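Local coordinates for citrate lyase subunit beta-like protein (Mycobacterium tuberculosis H37Rv, PDB 6CHU), which is a magnesium-dependent lyase of the HpcH/HpaI aldolase family, acting in itaconate dissimilation and leucine catabolism, at residues A111-A122 and P136-L147. Numbering follows the deposited sequence.
Sequences APRDVIALVETA and PTVGMMWGAEDL. With MG (magnesium ion), chain B; EDO (1,2-ethanediol), chain G.
With chi1 of 48°, Glu120 has CG wedged between its own backbone N and carbonyl carbon, and the chain beyond runs out extended, carrying the carboxylate alongside that of Asp146. The two side chains point the same way with their carboxylate planes 85° apart, and each lends one oxygen to the magnesium ion: Glu120 OE1 at 2.1 Å and Asp146 OD2 at 2.0 Å. Sharing the metal lets Glu120 OE1 and Asp146 OD2 sit 3.0 Å apart, a spacing that bare carboxylates would probably resist. Three waters and one atom from outside the two segments complete the ion's shell; one water donates to Glu120 OE2 and another accepts from Asp146 N, while Lys100 binds both carboxylates, through its backbone N to Glu120 OE2 and its NZ to Asp146 OD2. The longer glutamate probably suits the position just past strand 114-119, from which an extended chain spans the distance to the ion, whereas Asp146, in the first turn of the helix, reaches it with a shorter one. The metal site lies at the C-terminal mouth of a TIM barrel, whose neighbouring strands 114-119 and 137-142 run parallel. Backbone bonds join them from Val115 N to Pro136 O as far as Gly143 N to Val119 O, and a beta bulge shifts the register between Val115 and Ile116. Ile116, Leu118 and Met141 face the barrel interior. The extended chain of Met141 flanks Leu118, whose CD1 meets Met141 CG at 3.7 Å. On the opposite face Met140, bent at chi2 and chi3, curls back so that SD lies 4.0 Å from Ala117 CB and CE reaches Val119 CG2 at 3.8 Å; its flexible thioether and the small alanine suit the seam beneath helices 128-133 and 165-180.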
loop_
_atom_site.group_PDB
_atom_site.type_symbol
_atom_site.label_atom_id
_atom_site.label_comp_id
_atom_site.label_asym_id
_atom_site.label_seq_id
_atom_site.Cartn_x
_atom_site.Cartn_y
_atom_site.Cartn_z
ATOM N N ALA A 111 -14.665 15.141 19.838
ATOM C CA ALA A 111 -16.028 15.602 19.626
ATOM C C ALA A 111 -16.409 16.570 20.742
ATOM O O ALA A 111 -16.002 16.370 21.897
ATOM C CB ALA A 111 -17.005 14.422 19.598
ATOM N N PRO A 112 -17.199 17.618 20.454
ATOM C CA PRO A 112 -17.914 17.911 19.203
ATOM C C PRO A 112 -17.111 18.735 18.190
ATOM O O PRO A 112 -17.713 19.318 17.291
ATOM C CB PRO A 112 -19.123 18.717 19.692
ATOM C CG PRO A 112 -18.577 19.485 20.866
ATOM C CD PRO A 112 -17.501 18.612 21.500
ATOM N N ARG A 113 -15.789 18.782 18.325
ATOM C CA ARG A 113 -14.966 19.517 17.370
ATOM C C ARG A 113 -14.849 18.754 16.052
ATOM O O ARG A 113 -14.984 17.528 16.004
ATOM C CB ARG A 113 -13.571 19.770 17.952
ATOM C CG ARG A 113 -13.596 20.552 19.260
ATOM C CD ARG A 113 -12.272 20.424 20.033
ATOM N NE ARG A 113 -12.421 20.890 21.411
ATOM C CZ ARG A 113 -12.750 20.098 22.430
ATOM N NH1 ARG A 113 -12.951 18.799 22.234
ATOM N NH2 ARG A 113 -12.864 20.598 23.651
ATOM N N ASP A 114 -14.627 19.499 14.964
ATOM C CA ASP A 114 -14.206 18.899 13.702
ATOM C C ASP A 114 -12.713 18.616 13.766
ATOM O O ASP A 114 -11.948 19.402 14.336
ATOM C CB ASP A 114 -14.514 19.827 12.519
ATOM C CG ASP A 114 -16.004 19.864 12.155
ATOM O OD1 ASP A 114 -16.808 19.078 12.714
ATOM O OD2 ASP A 114 -16.369 20.690 11.293
ATOM N N VAL A 115 -12.287 17.491 13.185
ATOM C CA VAL A 115 -10.918 17.009 13.353
ATOM C C VAL A 115 -10.269 16.751 12.003
ATOM O O VAL A 115 -10.830 16.038 11.164
ATOM C CB VAL A 115 -10.871 15.732 14.214
ATOM C CG1 VAL A 115 -9.421 15.245 14.379
ATOM C CG2 VAL A 115 -11.513 15.996 15.576
ATOM N N ILE A 116 -9.078 17.311 11.806
ATOM C CA ILE A 116 -8.177 16.889 10.738
ATOM C C ILE A 116 -7.144 15.982 11.382
ATOM O O ILE A 116 -6.341 16.427 12.207
ATOM C CB ILE A 116 -7.528 18.094 10.043
ATOM C CG1 ILE A 116 -8.633 18.974 9.455
ATOM C CG2 ILE A 116 -6.549 17.627 8.944
ATOM C CD1 ILE A 116 -8.168 20.287 8.883
ATOM N N ALA A 117 -7.171 14.699 11.032
ATOM C CA ALA A 117 -6.261 13.722 11.614
ATOM C C ALA A 117 -4.961 13.725 10.821
ATOM O O ALA A 117 -4.967 13.523 9.598
ATOM C CB ALA A 117 -6.893 12.330 11.611
ATOM N N LEU A 118 -3.856 13.976 11.513
ATOM C CA LEU A 118 -2.528 13.992 10.906
ATOM C C LEU A 118 -1.880 12.656 11.250
ATOM O O LEU A 118 -1.457 12.422 12.388
ATOM C CB LEU A 118 -1.720 15.188 11.404
ATOM C CG LEU A 118 -0.210 15.191 11.153
ATOM C CD1 LEU A 118 0.104 15.026 9.669
ATOM C CD2 LEU A 118 0.398 16.507 11.689
ATOM N N VAL A 119 -1.838 11.766 10.265
ATOM C CA VAL A 119 -1.236 10.446 10.413
ATOM C C VAL A 119 0.257 10.554 10.113
ATOM O O VAL A 119 0.656 10.963 9.016
ATOM C CB VAL A 119 -1.917 9.426 9.487
ATOM C CG1 VAL A 119 -1.142 8.100 9.466
ATOM C CG2 VAL A 119 -3.368 9.187 9.939
ATOM N N GLU A 120 1.083 10.193 11.099
ATOM C CA GLU A 120 2.532 10.313 10.984
ATOM C C GLU A 120 3.227 9.258 11.836
ATOM O O GLU A 120 4.347 9.476 12.309
ATOM C CB GLU A 120 2.994 11.743 11.368
ATOM C CG GLU A 120 2.395 12.262 12.676
ATOM C CD GLU A 120 2.644 13.739 12.912
ATOM O OE1 GLU A 120 3.525 14.321 12.226
ATOM O OE2 GLU A 120 1.947 14.313 13.792
ATOM N N THR A 121 2.565 8.118 12.056
ATOM C CA THR A 121 3.143 6.966 12.731
ATOM C C THR A 121 2.618 5.715 12.047
ATOM O O THR A 121 1.609 5.753 11.336
ATOM C CB THR A 121 2.779 6.895 14.223
ATOM O OG1 THR A 121 1.373 6.629 14.355
ATOM C CG2 THR A 121 3.119 8.199 14.945
ATOM N N ALA A 122 3.320 4.599 12.275
ATOM C CA ALA A 122 2.906 3.326 11.692
ATOM C C ALA A 122 1.514 2.923 12.158
ATOM O O ALA A 122 0.708 2.437 11.359
ATOM C CB ALA A 122 3.917 2.236 12.036
ATOM N N PRO A 136 -16.117 12.627 13.840
ATOM C CA PRO A 136 -15.586 14.004 13.823
ATOM C C PRO A 136 -14.662 14.319 12.660
ATOM O O PRO A 136 -14.380 15.504 12.435
ATOM C CB PRO A 136 -14.832 14.111 15.158
ATOM C CG PRO A 136 -15.461 13.051 16.021
ATOM C CD PRO A 136 -15.662 11.922 15.054
ATOM N N THR A 137 -14.160 13.320 11.933
ATOM C CA THR A 137 -13.102 13.573 10.960
ATOM C C THR A 137 -13.646 14.362 9.776
ATOM O O THR A 137 -14.678 14.006 9.197
ATOM C CB THR A 137 -12.491 12.257 10.479
ATOM O OG1 THR A 137 -11.915 11.558 11.592
ATOM C CG2 THR A 137 -11.402 12.508 9.417
ATOM N N VAL A 138 -12.961 15.453 9.430
ATOM C CA VAL A 138 -13.258 16.187 8.205
ATOM C C VAL A 138 -12.094 16.184 7.229
ATOM O O VAL A 138 -12.282 16.586 6.069
ATOM C CB VAL A 138 -13.705 17.639 8.497
ATOM C CG1 VAL A 138 -14.984 17.646 9.342
ATOM C CG2 VAL A 138 -12.585 18.447 9.173
ATOM N N GLY A 139 -10.916 15.728 7.637
ATOM C CA GLY A 139 -9.774 15.661 6.742
ATOM C C GLY A 139 -8.721 14.717 7.268
ATOM O O GLY A 139 -8.662 14.423 8.468
ATOM N N MET A 140 -7.877 14.237 6.346
ATOM C CA MET A 140 -6.716 13.423 6.671
ATOM C C MET A 140 -5.482 14.097 6.096
ATOM O O MET A 140 -5.488 14.514 4.931
ATOM C CB MET A 140 -6.816 12.008 6.094
ATOM C CG MET A 140 -8.071 11.217 6.482
ATOM S SD MET A 140 -7.948 10.637 8.187
ATOM C CE MET A 140 -6.691 9.368 8.025
ATOM N N MET A 141 -4.441 14.191 6.910
ATOM C CA MET A 141 -3.125 14.653 6.497
ATOM C C MET A 141 -2.119 13.560 6.823
ATOM O O MET A 141 -2.375 12.680 7.652
ATOM C CB MET A 141 -2.760 15.967 7.216
ATOM C CG MET A 141 -1.509 16.656 6.707
ATOM S SD MET A 141 -1.230 18.132 7.704
ATOM C CE MET A 141 0.445 18.510 7.189
ATOM N N TRP A 142 -0.951 13.615 6.187
ATOM C CA TRP A 142 0.123 12.725 6.587
ATOM C C TRP A 142 1.389 13.536 6.819
ATOM O O TRP A 142 1.515 14.680 6.369
ATOM C CB TRP A 142 0.350 11.601 5.559
ATOM C CG TRP A 142 0.999 12.049 4.287
ATOM C CD1 TRP A 142 0.449 12.815 3.303
ATOM C CD2 TRP A 142 2.326 11.742 3.869
ATOM N NE1 TRP A 142 1.361 13.011 2.284
ATOM C CE2 TRP A 142 2.525 12.363 2.611
ATOM C CE3 TRP A 142 3.369 10.996 4.431
ATOM C CZ2 TRP A 142 3.725 12.274 1.913
ATOM C CZ3 TRP A 142 4.567 10.896 3.730
ATOM C CH2 TRP A 142 4.734 11.532 2.479
ATOM N N GLY A 143 2.304 12.956 7.595
ATOM C CA GLY A 143 3.546 13.644 7.918
ATOM C C GLY A 143 4.754 12.742 7.777
ATOM O O GLY A 143 4.896 11.771 8.526
ATOM N N ALA A 144 5.645 13.059 6.838
ATOM C CA ALA A 144 6.707 12.116 6.502
ATOM C C ALA A 144 7.795 12.077 7.575
ATOM O O ALA A 144 8.349 11.009 7.864
ATOM C CB ALA A 144 7.305 12.473 5.137
ATOM N N GLU A 145 8.136 13.224 8.168
ATOM C CA GLU A 145 9.295 13.235 9.059
ATOM C C GLU A 145 9.009 12.517 10.374
ATOM O O GLU A 145 9.850 11.745 10.851
ATOM C CB GLU A 145 9.764 14.665 9.304
ATOM C CG GLU A 145 10.432 15.256 8.080
ATOM C CD GLU A 145 9.435 15.680 7.012
ATOM O OE1 GLU A 145 8.235 15.850 7.344
ATOM O OE2 GLU A 145 9.856 15.841 5.843
ATOM N N ASP A 146 7.846 12.774 10.990
ATOM C CA ASP A 146 7.483 12.027 12.199
ATOM C C ASP A 146 7.247 10.551 11.889
ATOM O O ASP A 146 7.535 9.688 12.732
ATOM C CB ASP A 146 6.239 12.631 12.874
ATOM C CG ASP A 146 6.586 13.667 13.947
ATOM O OD1 ASP A 146 7.519 13.421 14.744
ATOM O OD2 ASP A 146 5.909 14.729 14.005
ATOM N N LEU A 147 6.740 10.237 10.693
ATOM C CA LEU A 147 6.599 8.833 10.311
ATOM C C LEU A 147 7.949 8.130 10.377
ATOM O O LEU A 147 8.103 7.111 11.059
ATOM C CB LEU A 147 5.990 8.724 8.913
ATOM C CG LEU A 147 5.945 7.303 8.343
ATOM C CD1 LEU A 147 4.975 6.448 9.131
ATOM C CD2 LEU A 147 5.598 7.314 6.852
HETATM MG MG MG B . 4.818 15.913 12.736
HETATM C C1 EDO G . -14.290 25.845 21.581
HETATM O O1 EDO G . -14.296 26.842 20.549
HETATM C C2 EDO G . -13.285 24.762 21.217
HETATM O O2 EDO G . -13.479 23.633 22.072
HETATM O O HOH W 1 3.537 16.373 14.320
HETATM O O HOH W 2 6.034 15.344 11.016
HETATM O O HOH W 3 6.165 17.417 13.382
#